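Local coordinates for protein PHOX (Pseudomonas fluorescens, PDB 4A9V) that probably hydrolyses phosphate monoesters as an alkaline phosphatase, using a complex iron-calcium cofactor held within a beta-propeller, at residues A[70-75]-A[181-186]; A[188-193]-A[273-278]; A[248-253]-A[261-266]; A[265-270]-A[285-290]. One frame throughout, in Å; residues are numbered along the deposited sequence. Where two conformers were deposited one is given.

How the contacts relate
Contact 1 comes first along the chain: strand 70-75 meets 181-186 after a loop of 105 residues, joining the edge strands of two neighbouring propeller sheets. Contact 2 then opens at 188-193, the next strand of the second sheet, and closes at 273-278, where the chain enters a third sheet and E273 reaches the metals. Within that span lies contact 3, the hairpin of 248-253 and 261-266, local to the second sheet. Contact 4 begins at T265 and A266, which it shares with contact 3, and ends at 285-290 beyond contact 2, so contacts 2 and 4 cross. Together they join the second sheet to the third.

Contact 1: A[70-75]-A[181-186]; sequences GMSLFE and NGKTPW. With EDO (1,2-ethanediol), chain O.
Facing edge strands of two propeller sheets meet here, with N181 and K183 on one reaching over to S72, L73 and F74 on the other. The amide of N181 sits between its own backbone N and carbonyl carbon (chi1 63°), and from there ND2 gives a hydrogen bond to S72 OG at 2.9 Å, the hydroxyl lying close to the amide plane. M71 O is also near ND2, but the angle is too poor for a bond. At the OD1 end of the amide, water 1 accepts from M71 N at 2.9 Å and lies beside N181 OD1.

The two strands run almost parallel, 17° apart, yet their axes come no closer than 6.3 Å, so beyond the backbone bond of G70 with C179 it is side chains that join these sheets of the beta-propeller. Y189 of strand 189-193 packs against S72, F74 and N181 alike.

K183 is stretched out along its whole length and slides past F74 in the opposite direction, its CG 3.8 Å from F74 CE2. Its ammonium reaches L73 O, NZ to O 2.7 Å, nearly in line with the carbonyl bond. The same NZ donates to O1 of an ethanediol, probably from the crystallisation liquor, at 2.7 Å. E75 N donates to that O1 in an almost straight bond of 2.8 Å.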
loop_
_atom_site.group_PDB
_atom_site.type_symbol
_atom_site.label_atom_id
_atom_site.label_comp_id
_atom_site.label_asym_id
_atom_site.label_seq_id
_atom_site.Cartn_x
_atom_site.Cartn_y
_atom_site.Cartn_z
ATOM N N GLY A 70 3.080 4.138 0.823
ATOM C CA GLY A 70 4.178 3.233 0.484
ATOM C C GLY A 70 5.325 3.957 -0.203
ATOM O O GLY A 70 5.119 4.953 -0.892
ATOM N N MET A 71 6.533 3.418 -0.042
ATOM C CA MET A 71 7.728 4.043 -0.590
ATOM C C MET A 71 8.859 3.040 -0.690
ATOM O O MET A 71 8.961 2.090 0.092
ATOM C CB MET A 71 8.165 5.228 0.268
ATOM C CG MET A 71 8.453 4.878 1.709
ATOM S SD MET A 71 8.832 6.371 2.657
ATOM C CE MET A 71 9.031 5.672 4.286
ATOM N N SER A 72 9.746 3.304 -1.634
ATOM C CA SER A 72 10.975 2.537 -1.782
ATOM C C SER A 72 12.167 3.477 -1.912
ATOM O O SER A 72 12.063 4.568 -2.490
ATOM C CB SER A 72 10.916 1.650 -3.031
ATOM O OG SER A 72 9.961 0.612 -2.917
ATOM N N LEU A 73 13.322 2.971 -1.491
ATOM C CA LEU A 73 14.594 3.645 -1.659
ATOM C C LEU A 73 15.442 2.879 -2.681
ATOM O O LEU A 73 15.552 1.648 -2.620
ATOM C CB LEU A 73 15.314 3.746 -0.307
ATOM C CG LEU A 73 16.667 4.455 -0.323
ATOM C CD1 LEU A 73 16.921 5.165 0.995
ATOM C CD2 LEU A 73 17.811 3.500 -0.627
ATOM N N PHE A 74 16.036 3.629 -3.602
ATOM C CA PHE A 74 16.897 3.101 -4.650
ATOM C C PHE A 74 18.305 3.636 -4.448
ATOM O O PHE A 74 18.540 4.836 -4.504
ATOM C CB PHE A 74 16.384 3.546 -6.026
ATOM C CG PHE A 74 15.040 2.973 -6.386
ATOM C CD1 PHE A 74 13.868 3.546 -5.915
ATOM C CD2 PHE A 74 14.950 1.840 -7.181
ATOM C CE1 PHE A 74 12.638 2.988 -6.215
ATOM C CE2 PHE A 74 13.719 1.276 -7.481
ATOM C CZ PHE A 74 12.565 1.853 -6.994
ATOM N N GLU A 75 19.252 2.734 -4.234
ATOM C CA GLU A 75 20.687 3.043 -4.249
ATOM C C GLU A 75 21.031 3.818 -5.504
ATOM O O GLU A 75 20.610 3.425 -6.579
ATOM C CB GLU A 75 21.489 1.740 -4.264
ATOM C CG GLU A 75 21.452 0.969 -2.958
ATOM C CD GLU A 75 21.879 -0.477 -3.121
ATOM O OE1 GLU A 75 23.092 -0.724 -3.279
ATOM O OE2 GLU A 75 21.002 -1.366 -3.082
ATOM N N ASN A 181 3.458 -0.246 -2.521
ATOM C CA ASN A 181 4.578 -0.160 -3.436
ATOM C C ASN A 181 5.181 -1.519 -3.756
ATOM O O ASN A 181 4.989 -2.496 -3.030
ATOM C CB ASN A 181 5.665 0.741 -2.829
ATOM C CG ASN A 181 6.231 0.182 -1.535
ATOM O OD1 ASN A 181 5.487 -0.117 -0.590
ATOM N ND2 ASN A 181 7.535 -0.042 -1.511
ATOM N N GLY A 182 6.041 -1.515 -4.775
ATOM C CA GLY A 182 7.019 -2.565 -5.000
ATOM C C GLY A 182 8.290 -1.982 -5.574
ATOM O O GLY A 182 8.286 -0.891 -6.134
ATOM N N LYS A 183 9.368 -2.734 -5.444
ATOM C CA LYS A 183 10.673 -2.334 -5.946
ATOM C C LYS A 183 11.196 -3.481 -6.789
ATOM O O LYS A 183 11.333 -4.595 -6.293
ATOM C CB LYS A 183 11.623 -2.075 -4.776
ATOM C CG LYS A 183 13.036 -1.724 -5.212
ATOM C CD LYS A 183 13.921 -1.428 -4.015
ATOM C CE LYS A 183 15.352 -1.138 -4.421
ATOM N NZ LYS A 183 16.207 -0.948 -3.213
ATOM N N THR A 184 11.473 -3.219 -8.063
ATOM C CA THR A 184 11.884 -4.304 -8.948
ATOM C C THR A 184 13.406 -4.406 -8.993
ATOM O O THR A 184 14.114 -3.408 -8.831
ATOM C CB THR A 184 11.355 -4.133 -10.381
ATOM O OG1 THR A 184 12.130 -3.132 -11.049
ATOM C CG2 THR A 184 9.880 -3.779 -10.395
ATOM N N PRO A 185 13.913 -5.601 -9.324
ATOM C CA PRO A 185 15.354 -5.773 -9.415
ATOM C C PRO A 185 15.930 -5.211 -10.708
ATOM O O PRO A 185 17.143 -5.219 -10.870
ATOM C CB PRO A 185 15.544 -7.293 -9.331
ATOM C CG PRO A 185 14.233 -7.882 -9.700
ATOM C CD PRO A 185 13.201 -6.889 -9.248
ATOM N N TRP A 186 15.083 -4.676 -11.589
ATOM C CA TRP A 186 15.568 -3.951 -12.765
ATOM C C TRP A 186 15.403 -2.457 -12.618
ATOM O O TRP A 186 15.456 -1.721 -13.604
ATOM C CB TRP A 186 14.899 -4.460 -14.048
ATOM C CG TRP A 186 13.392 -4.498 -14.008
ATOM C CD1 TRP A 186 12.506 -3.537 -14.486
ATOM C CD2 TRP A 186 12.551 -5.589 -13.509
ATOM N NE1 TRP A 186 11.209 -3.929 -14.272
ATOM C CE2 TRP A 186 11.170 -5.160 -13.695
ATOM C CE3 TRP A 186 12.798 -6.832 -12.953
ATOM C CZ2 TRP A 186 10.102 -5.918 -13.242
ATOM C CZ3 TRP A 186 11.715 -7.599 -12.529
ATOM C CH2 TRP A 186 10.401 -7.157 -12.680
HETATM C C1 EDO O . 19.120 -0.290 -5.232
HETATM O O1 EDO O . 18.602 0.083 -3.838
HETATM C C2 EDO O . 17.922 -0.472 -6.172
HETATM O O2 EDO O . 18.290 -0.080 -7.507
HETATM O O HOH W 1 6.967 1.235 1.787
#

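Contact 2: A[188-193]-A[273-278]; sequences TYLTCE and ENAALA. With CA (calcium ion), chain Q; FEO (mu-oxo-diiron), chain S.
C192 rests on the backbone of E273 and N274, the turn that carries E273 into the iron-calcium centre of the beta-propeller. The E273 carboxylate bridges two kinds of metal: OE1 binds iron FE2 at 2.0 Å, and OE2 binds calcium at 2.3 Å. That calcium also takes the oxo atom of the diiron group, while E194, D292 and E387 bind iron of the same centre and D479 shares the calcium. E273 CG points opposite the backbone N, and a bend at chi2 (93°) then turns the carboxylate to the metals.

Behind it, C192 CB packs 3.2 Å from E273 O and its SG lies 3.6 Å from N274 C. N274 itself turns away and anchors ND2 on I389 O. Farther out, A275 CB is touched by C192 SG at 4.0 Å and by L190 CD1 at 3.9 Å. The same L190 methyl meets L277 across a right-angle crossing, CD1 to CD2 3.9 Å.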
loop_
_atom_site.group_PDB
_atom_site.type_symbol
_atom_site.label_atom_id
_atom_site.label_comp_id
_atom_site.label_asym_id
_atom_site.label_seq_id
_atom_site.Cartn_x
_atom_site.Cartn_y
_atom_site.Cartn_z
ATOM N N THR A 188 13.165 -0.290 -11.142
ATOM C CA THR A 188 11.934 0.464 -11.257
ATOM C C THR A 188 11.047 0.325 -10.023
ATOM O O THR A 188 11.265 -0.524 -9.151
ATOM C CB THR A 188 11.139 0.092 -12.518
ATOM O OG1 THR A 188 10.684 -1.258 -12.407
ATOM C CG2 THR A 188 11.981 0.280 -13.785
ATOM N N TYR A 189 10.085 1.238 -9.946
ATOM C CA TYR A 189 9.180 1.358 -8.819
ATOM C C TYR A 189 7.776 0.975 -9.276
ATOM O O TYR A 189 7.334 1.398 -10.350
ATOM C CB TYR A 189 9.175 2.815 -8.346
ATOM C CG TYR A 189 8.299 3.085 -7.146
ATOM C CD1 TYR A 189 8.622 2.556 -5.914
ATOM C CD2 TYR A 189 7.201 3.939 -7.226
ATOM C CE1 TYR A 189 7.857 2.823 -4.795
ATOM C CE2 TYR A 189 6.426 4.216 -6.107
ATOM C CZ TYR A 189 6.779 3.672 -4.891
ATOM O OH TYR A 189 6.060 3.931 -3.746
ATOM N N LEU A 190 7.074 0.193 -8.461
ATOM C CA LEU A 190 5.665 -0.092 -8.697
ATOM C C LEU A 190 4.820 0.651 -7.677
ATOM O O LEU A 190 5.096 0.605 -6.471
ATOM C CB LEU A 190 5.397 -1.598 -8.587
ATOM C CG LEU A 190 6.246 -2.504 -9.487
ATOM C CD1 LEU A 190 5.851 -3.964 -9.311
ATOM C CD2 LEU A 190 6.177 -2.098 -10.952
ATOM N N THR A 191 3.824 1.369 -8.179
ATOM C CA THR A 191 2.856 2.029 -7.333
ATOM C C THR A 191 1.470 1.442 -7.594
ATOM O O THR A 191 1.137 1.067 -8.715
ATOM C CB THR A 191 2.874 3.564 -7.514
ATOM O OG1 THR A 191 2.037 4.151 -6.517
ATOM C CG2 THR A 191 2.384 3.993 -8.884
ATOM N N CYS A 192 0.679 1.324 -6.536
ATOM C CA CYS A 192 -0.535 0.527 -6.548
ATOM C C CYS A 192 -1.755 1.410 -6.325
ATOM O O CYS A 192 -1.852 2.093 -5.307
ATOM C CB CYS A 192 -0.455 -0.507 -5.434
ATOM S SG CYS A 192 0.755 -1.792 -5.774
ATOM N N GLU A 193 -2.692 1.387 -7.267
ATOM C CA GLU A 193 -3.939 2.140 -7.160
ATOM C C GLU A 193 -4.952 1.314 -6.379
ATOM O O GLU A 193 -5.323 0.222 -6.804
ATOM C CB GLU A 193 -4.472 2.459 -8.562
ATOM C CG GLU A 193 -3.534 3.365 -9.336
ATOM C CD GLU A 193 -3.818 3.478 -10.828
ATOM O OE1 GLU A 193 -4.666 2.742 -11.383
ATOM O OE2 GLU A 193 -3.163 4.339 -11.462
ATOM N N GLU A 273 -3.072 -3.036 -2.893
ATOM C CA GLU A 273 -2.346 -2.474 -1.755
ATOM C C GLU A 273 -0.862 -2.323 -2.096
ATOM O O GLU A 273 -0.385 -1.211 -2.310
ATOM C CB GLU A 273 -2.532 -3.317 -0.504
ATOM C CG GLU A 273 -1.870 -2.690 0.715
ATOM C CD GLU A 273 -2.800 -1.820 1.536
ATOM O OE1 GLU A 273 -4.037 -1.928 1.336
ATOM O OE2 GLU A 273 -2.284 -1.064 2.400
ATOM N N ASN A 274 -0.121 -3.430 -2.138
ATOM C CA ASN A 274 1.289 -3.390 -2.534
ATOM C C ASN A 274 1.614 -4.491 -3.536
ATOM O O ASN A 274 0.738 -5.204 -4.021
ATOM C CB ASN A 274 2.254 -3.359 -1.317
ATOM C CG ASN A 274 2.695 -4.737 -0.847
ATOM O OD1 ASN A 274 1.938 -5.708 -0.900
ATOM N ND2 ASN A 274 3.882 -4.797 -0.251
ATOM N N ALA A 275 2.885 -4.558 -3.910
ATOM C CA ALA A 275 3.344 -5.463 -4.950
ATOM C C ALA A 275 4.698 -6.020 -4.517
ATOM O O ALA A 275 5.699 -5.315 -4.511
ATOM C CB ALA A 275 3.461 -4.721 -6.273
ATOM N N ALA A 276 4.684 -7.247 -4.013
ATOM C CA ALA A 276 5.855 -7.851 -3.380
ATOM C C ALA A 276 6.627 -8.682 -4.391
ATOM O O ALA A 276 6.106 -9.668 -4.911
ATOM C CB ALA A 276 5.430 -8.723 -2.209
ATOM N N LEU A 277 7.863 -8.285 -4.672
ATOM C CA LEU A 277 8.678 -8.958 -5.685
ATOM C C LEU A 277 9.361 -10.200 -5.131
ATOM O O LEU A 277 9.953 -10.172 -4.055
ATOM C CB LEU A 277 9.734 -7.997 -6.235
ATOM C CG LEU A 277 9.354 -7.231 -7.501
ATOM C CD1 LEU A 277 9.308 -8.137 -8.718
ATOM C CD2 LEU A 277 8.051 -6.476 -7.328
ATOM N N ALA A 278 9.408 -11.232 -5.964
ATOM C CA ALA A 278 10.214 -12.414 -5.727
ATOM C C ALA A 278 10.659 -12.938 -7.090
ATOM O O ALA A 278 10.394 -12.317 -8.119
ATOM C CB ALA A 278 9.403 -13.463 -4.967
HETATM CA CA CA Q . -2.655 0.552 4.011
HETATM FE FE1 FEO S . -4.336 2.344 1.298
HETATM FE FE2 FEO S . -5.437 -0.809 2.250
HETATM O O FEO S . -4.620 0.907 2.588
HETATM O O HOH W 2 -3.013 3.102 2.827
HETATM O O HOH W 3 -0.680 1.299 2.648
HETATM O O HOH W 4 -1.206 1.932 5.492
HETATM O O HOH W 5 -4.489 2.001 5.212
HETATM O O HOH W 6 -6.068 3.184 2.500
#

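Contact 3: A[248-253]-A[261-266]; sequences WVVEID and PVKRTA. With EDO (1,2-ethanediol), chain M.
E251 OE1 is gripped by two nitrogens of R264 in a salt bridge: NE at 2.8 Å, nearly in line with the C-O bond, and NH2 more weakly at 3.1 Å. The two flat groups are turned 61° apart, and OE1 lies well off the guanidinium plane. R264 bends at chi2 (-65°), which brings its end back over the strand to E251, and V262 CG1 covers one guanidinium face, 3.6 Å above the plane. Outside the hairpin, E251 OE2 takes bonds from T188 OG1 and W186 NE1, and R264 NH1 pairs with D320. A leucine in place of R264 would probably leave the buried E251 OE1, and D320 too, without their cationic partner.

On the face opposite E251 and V262, K263 runs alongside V250 and sends NZ to E193. P261 CB packs against V250 CG1 and, at 3.8 Å, I252 CG1. T265 CG2 makes a CH-pi contact over the six-membered ring of W248, 3.6 Å from its centroid.

The backbones pair through E251 N to V262 O at 2.8 Å and V262 N to E251 O at 3.0 Å. R264 N reaches V249 O at 2.8 Å, whereas V249 N and R264 O are joined through water 7. With V250 opposite K263 as the non-hydrogen-bonded pair, this is an antiparallel beta hairpin, strongly twisted at 139° between strand directions, within a propeller sheet.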
loop_
_atom_site.group_PDB
_atom_site.type_symbol
_atom_site.label_atom_id
_atom_site.label_comp_id
_atom_site.label_asym_id
_atom_site.label_seq_id
_atom_site.Cartn_x
_atom_site.Cartn_y
_atom_site.Cartn_z
ATOM N N TRP A 248 -4.866 -0.204 -11.231
ATOM C CA TRP A 248 -3.752 -0.972 -11.788
ATOM C C TRP A 248 -2.488 -0.738 -11.003
ATOM O O TRP A 248 -2.383 0.208 -10.210
ATOM C CB TRP A 248 -3.529 -0.561 -13.243
ATOM C CG TRP A 248 -4.760 -0.692 -14.106
ATOM C CD1 TRP A 248 -5.623 0.320 -14.504
ATOM C CD2 TRP A 248 -5.293 -1.915 -14.710
ATOM N NE1 TRP A 248 -6.633 -0.183 -15.291
ATOM C CE2 TRP A 248 -6.468 -1.519 -15.468
ATOM C CE3 TRP A 248 -4.906 -3.248 -14.713
ATOM C CZ2 TRP A 248 -7.175 -2.424 -16.237
ATOM C CZ3 TRP A 248 -5.655 -4.161 -15.454
ATOM C CH2 TRP A 248 -6.754 -3.752 -16.215
ATOM N N VAL A 249 -1.523 -1.624 -11.211
ATOM C CA VAL A 249 -0.144 -1.407 -10.810
ATOM C C VAL A 249 0.548 -0.604 -11.905
ATOM O O VAL A 249 0.439 -0.921 -13.088
ATOM C CB VAL A 249 0.571 -2.749 -10.600
ATOM C CG1 VAL A 249 2.014 -2.521 -10.185
ATOM C CG2 VAL A 249 -0.155 -3.568 -9.543
ATOM N N VAL A 250 1.240 0.448 -11.491
ATOM C CA VAL A 250 1.872 1.386 -12.405
ATOM C C VAL A 250 3.384 1.365 -12.180
ATOM O O VAL A 250 3.851 1.455 -11.048
ATOM C CB VAL A 250 1.328 2.810 -12.165
ATOM C CG1 VAL A 250 1.952 3.791 -13.142
ATOM C CG2 VAL A 250 -0.185 2.827 -12.278
ATOM N N GLU A 251 4.146 1.201 -13.257
ATOM C CA GLU A 251 5.596 1.098 -13.192
ATOM C C GLU A 251 6.238 2.435 -13.578
ATOM O O GLU A 251 5.904 3.040 -14.606
ATOM C CB GLU A 251 6.081 -0.020 -14.118
ATOM C CG GLU A 251 7.569 -0.304 -13.990
ATOM C CD GLU A 251 8.038 -1.539 -14.741
ATOM O OE1 GLU A 251 7.254 -2.101 -15.537
ATOM O OE2 GLU A 251 9.231 -1.886 -14.605
ATOM N N ILE A 252 7.131 2.894 -12.705
ATOM C CA ILE A 252 7.818 4.177 -12.815
ATOM C C ILE A 252 9.328 3.949 -12.787
ATOM O O ILE A 252 9.831 3.196 -11.958
ATOM C CB ILE A 252 7.423 5.087 -11.625
ATOM C CG1 ILE A 252 5.937 5.462 -11.700
ATOM C CG2 ILE A 252 8.299 6.334 -11.550
ATOM C CD1 ILE A 252 5.347 5.955 -10.392
ATOM N N ASP A 253 10.044 4.648 -13.667
ATOM C CA ASP A 253 11.499 4.652 -13.637
ATOM C C ASP A 253 11.998 5.906 -12.927
ATOM O O ASP A 253 11.997 6.985 -13.511
ATOM C CB ASP A 253 12.054 4.607 -15.060
ATOM C CG ASP A 253 13.571 4.549 -15.097
ATOM O OD1 ASP A 253 14.206 4.635 -14.022
ATOM O OD2 ASP A 253 14.137 4.452 -16.212
ATOM N N PRO A 261 5.248 6.901 -17.079
ATOM C CA PRO A 261 4.892 5.688 -16.348
ATOM C C PRO A 261 3.840 4.869 -17.078
ATOM O O PRO A 261 3.088 5.388 -17.911
ATOM C CB PRO A 261 4.348 6.223 -15.017
ATOM C CG PRO A 261 4.954 7.590 -14.886
ATOM C CD PRO A 261 4.988 8.115 -16.289
ATOM N N VAL A 262 3.811 3.580 -16.745
ATOM C CA VAL A 262 3.049 2.598 -17.506
ATOM C C VAL A 262 2.153 1.781 -16.579
ATOM O O VAL A 262 2.635 1.125 -15.654
ATOM C CB VAL A 262 3.979 1.626 -18.252
ATOM C CG1 VAL A 262 3.156 0.676 -19.109
ATOM C CG2 VAL A 262 4.992 2.378 -19.101
ATOM N N LYS A 263 0.856 1.768 -16.877
ATOM C CA LYS A 263 -0.086 0.891 -16.182
ATOM C C LYS A 263 0.022 -0.521 -16.737
ATOM O O LYS A 263 -0.152 -0.748 -17.936
ATOM C CB LYS A 263 -1.510 1.423 -16.306
ATOM C CG LYS A 263 -1.634 2.873 -15.855
ATOM C CD LYS A 263 -2.949 3.184 -15.158
ATOM C CE LYS A 263 -2.974 4.630 -14.694
ATOM N NZ LYS A 263 -4.182 4.964 -13.889
ATOM N N ARG A 264 0.355 -1.466 -15.864
ATOM C CA ARG A 264 0.706 -2.821 -16.273
ATOM C C ARG A 264 -0.522 -3.731 -16.133
ATOM O O ARG A 264 -0.752 -4.343 -15.090
ATOM C CB ARG A 264 1.875 -3.338 -15.432
ATOM C CG ARG A 264 3.163 -2.560 -15.649
ATOM C CD ARG A 264 3.693 -2.715 -17.067
ATOM N NE ARG A 264 4.982 -2.056 -17.244
ATOM C CZ ARG A 264 5.605 -1.924 -18.410
ATOM N NH1 ARG A 264 5.094 -2.467 -19.506
ATOM N NH2 ARG A 264 6.742 -1.257 -18.475
ATOM N N THR A 265 -1.328 -3.807 -17.188
ATOM C CA THR A 265 -2.614 -4.483 -17.094
ATOM C C THR A 265 -2.516 -6.003 -16.903
ATOM O O THR A 265 -3.475 -6.615 -16.435
ATOM C CB THR A 265 -3.566 -4.144 -18.259
ATOM O OG1 THR A 265 -3.037 -4.634 -19.500
ATOM C CG2 THR A 265 -3.813 -2.641 -18.342
ATOM N N ALA A 266 -1.374 -6.613 -17.219
ATOM C CA ALA A 266 -1.218 -8.046 -16.981
ATOM C C ALA A 266 -1.319 -8.408 -15.502
ATOM O O ALA A 266 -1.560 -9.565 -15.168
ATOM C CB ALA A 266 0.092 -8.561 -17.559
HETATM C C1 EDO M . 8.864 2.347 -16.277
HETATM O O1 EDO M . 10.229 1.985 -16.517
HETATM C C2 EDO M . 7.951 1.304 -16.912
HETATM O O2 EDO M . 8.741 0.425 -17.724
HETATM O O HOH W 7 -2.161 -3.996 -12.676
#

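Contact 4: A[265-270]-A[285-290]; sequences TALGRF and AVVYMG
M289 juts from strand 284-290 into the hollow between L267 and F270, two residues of the loop that links one sheet of the beta-propeller to the next. The touching parts run almost parallel, 8° apart, but their backbones stay well separated and side chains fill the interval. L267 crosses M289 at about a right angle, its CB 4.0 Å from the sulfur SD. A second, looser bump lies beyond, where L267 CD2 and V287 CG1 approach to 4.3 Å. V249 of the neighbouring hairpin packs on both L267 and M289.

F270 forms the other wall. Its CG stands between its own backbone N and carbonyl carbon (chi1 50°), which sends the ring toward the strand edge-on: M289 CB lies in the ring plane 3.9 Å from CZ. G290 O meets the same edge, 3.6 Å from F270 CE1. H272 and Y299 stack on this ring. Replacing F270 by an alanine is likely to open a gap beside M289 CB and leave H272 and Y299 without the ring they stack on.

The loop is drawn tight before the glycine by G268 N to T265 O, a backbone bond of 3.0 Å, and G268 then takes a positive phi (87°) at which a side chain would jam against L267 O. M289 bends at chi3 and lays its methyl against that buried carbonyl oxygen, which has no polar partner in the model: CE to L267 O, 3.4 Å.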
loop_
_atom_site.group_PDB
_atom_site.type_symbol
_atom_site.label_atom_id
_atom_site.label_comp_id
_atom_site.label_asym_id
_atom_site.label_seq_id
_atom_site.Cartn_x
_atom_site.Cartn_y
_atom_site.Cartn_z
ATOM N N THR A 265 -1.328 -3.807 -17.188
ATOM C CA THR A 265 -2.614 -4.483 -17.094
ATOM C C THR A 265 -2.516 -6.003 -16.903
ATOM O O THR A 265 -3.475 -6.615 -16.435
ATOM C CB THR A 265 -3.566 -4.144 -18.259
ATOM O OG1 THR A 265 -3.037 -4.634 -19.500
ATOM C CG2 THR A 265 -3.813 -2.641 -18.342
ATOM N N ALA A 266 -1.374 -6.613 -17.219
ATOM C CA ALA A 266 -1.218 -8.046 -16.981
ATOM C C ALA A 266 -1.319 -8.408 -15.502
ATOM O O ALA A 266 -1.560 -9.565 -15.168
ATOM C CB ALA A 266 0.092 -8.561 -17.559
ATOM N N LEU A 267 -1.112 -7.437 -14.616
ATOM C CA LEU A 267 -1.156 -7.687 -13.177
ATOM C C LEU A 267 -2.565 -7.527 -12.597
ATOM O O LEU A 267 -2.778 -7.789 -11.415
ATOM C CB LEU A 267 -0.156 -6.787 -12.437
ATOM C CG LEU A 267 1.296 -7.273 -12.403
ATOM C CD1 LEU A 267 1.897 -7.441 -13.796
ATOM C CD2 LEU A 267 2.144 -6.322 -11.569
ATOM N N GLY A 268 -3.542 -7.222 -13.451
ATOM C CA GLY A 268 -4.945 -7.247 -13.048
ATOM C C GLY A 268 -5.436 -5.945 -12.436
ATOM O O GLY A 268 -4.637 -5.137 -11.947
ATOM N N ARG A 269 -6.752 -5.754 -12.472
ATOM C CA ARG A 269 -7.394 -4.559 -11.936
ATOM C C ARG A 269 -8.183 -4.915 -10.683
ATOM O O ARG A 269 -9.039 -5.806 -10.711
ATOM C CB ARG A 269 -8.331 -3.945 -12.984
ATOM C CG ARG A 269 -9.157 -2.785 -12.462
ATOM C CD ARG A 269 -9.837 -2.063 -13.607
ATOM N NE ARG A 269 -10.893 -1.166 -13.154
ATOM C CZ ARG A 269 -12.149 -1.531 -12.924
ATOM N NH1 ARG A 269 -12.528 -2.791 -13.067
ATOM N NH2 ARG A 269 -13.015 -0.636 -12.480
ATOM N N PHE A 270 -7.872 -4.233 -9.587
ATOM C CA PHE A 270 -8.521 -4.408 -8.293
ATOM C C PHE A 270 -7.955 -3.318 -7.374
ATOM O O PHE A 270 -7.318 -2.381 -7.861
ATOM C CB PHE A 270 -8.381 -5.853 -7.728
ATOM C CG PHE A 270 -6.974 -6.414 -7.730
ATOM C CD1 PHE A 270 -6.140 -6.244 -6.634
ATOM C CD2 PHE A 270 -6.580 -7.307 -8.718
ATOM C CE1 PHE A 270 -4.912 -6.874 -6.571
ATOM C CE2 PHE A 270 -5.359 -7.939 -8.660
ATOM C CZ PHE A 270 -4.537 -7.749 -7.574
ATOM N N ALA A 285 10.124 -13.244 -12.855
ATOM C CA ALA A 285 9.620 -12.344 -11.826
ATOM C C ALA A 285 8.299 -12.842 -11.262
ATOM O O ALA A 285 7.442 -13.335 -11.995
ATOM C CB ALA A 285 9.455 -10.941 -12.388
ATOM N N VAL A 286 8.141 -12.654 -9.959
ATOM C CA VAL A 286 6.907 -12.963 -9.251
ATOM C C VAL A 286 6.486 -11.715 -8.483
ATOM O O VAL A 286 7.314 -11.045 -7.866
ATOM C CB VAL A 286 7.124 -14.146 -8.277
ATOM C CG1 VAL A 286 5.863 -14.447 -7.483
ATOM C CG2 VAL A 286 7.599 -15.375 -9.042
ATOM N N VAL A 287 5.200 -11.396 -8.567
ATOM C CA VAL A 287 4.647 -10.252 -7.846
ATOM C C VAL A 287 3.412 -10.696 -7.065
ATOM O O VAL A 287 2.400 -11.060 -7.660
ATOM C CB VAL A 287 4.260 -9.103 -8.800
ATOM C CG1 VAL A 287 3.870 -7.876 -7.992
ATOM C CG2 VAL A 287 5.382 -8.795 -9.784
ATOM N N TYR A 288 3.517 -10.742 -5.739
ATOM C CA TYR A 288 2.363 -11.054 -4.884
ATOM C C TYR A 288 1.596 -9.771 -4.562
ATOM O O TYR A 288 2.203 -8.732 -4.293
ATOM C CB TYR A 288 2.818 -11.715 -3.574
ATOM C CG TYR A 288 3.483 -13.060 -3.743
ATOM C CD1 TYR A 288 2.729 -14.202 -3.942
ATOM C CD2 TYR A 288 4.855 -13.201 -3.601
ATOM C CE1 TYR A 288 3.328 -15.446 -4.039
ATOM C CE2 TYR A 288 5.468 -14.439 -3.701
ATOM C CZ TYR A 288 4.694 -15.567 -3.896
ATOM O OH TYR A 288 5.276 -16.813 -3.991
ATOM N N MET A 289 0.266 -9.837 -4.594
ATOM C CA MET A 289 -0.577 -8.647 -4.534
ATOM C C MET A 289 -1.849 -8.909 -3.735
ATOM O O MET A 289 -2.616 -9.809 -4.070
ATOM C CB MET A 289 -0.980 -8.225 -5.946
ATOM C CG MET A 289 0.179 -7.749 -6.797
ATOM S SD MET A 289 -0.300 -7.401 -8.501
ATOM C CE MET A 289 -0.550 -9.067 -9.117
ATOM N N GLY A 290 -2.172 -8.001 -2.821
ATOM C CA GLY A 290 -3.436 -8.042 -2.100
ATOM C C GLY A 290 -4.445 -7.058 -2.670
ATOM O O GLY A 290 -4.075 -6.001 -3.185
#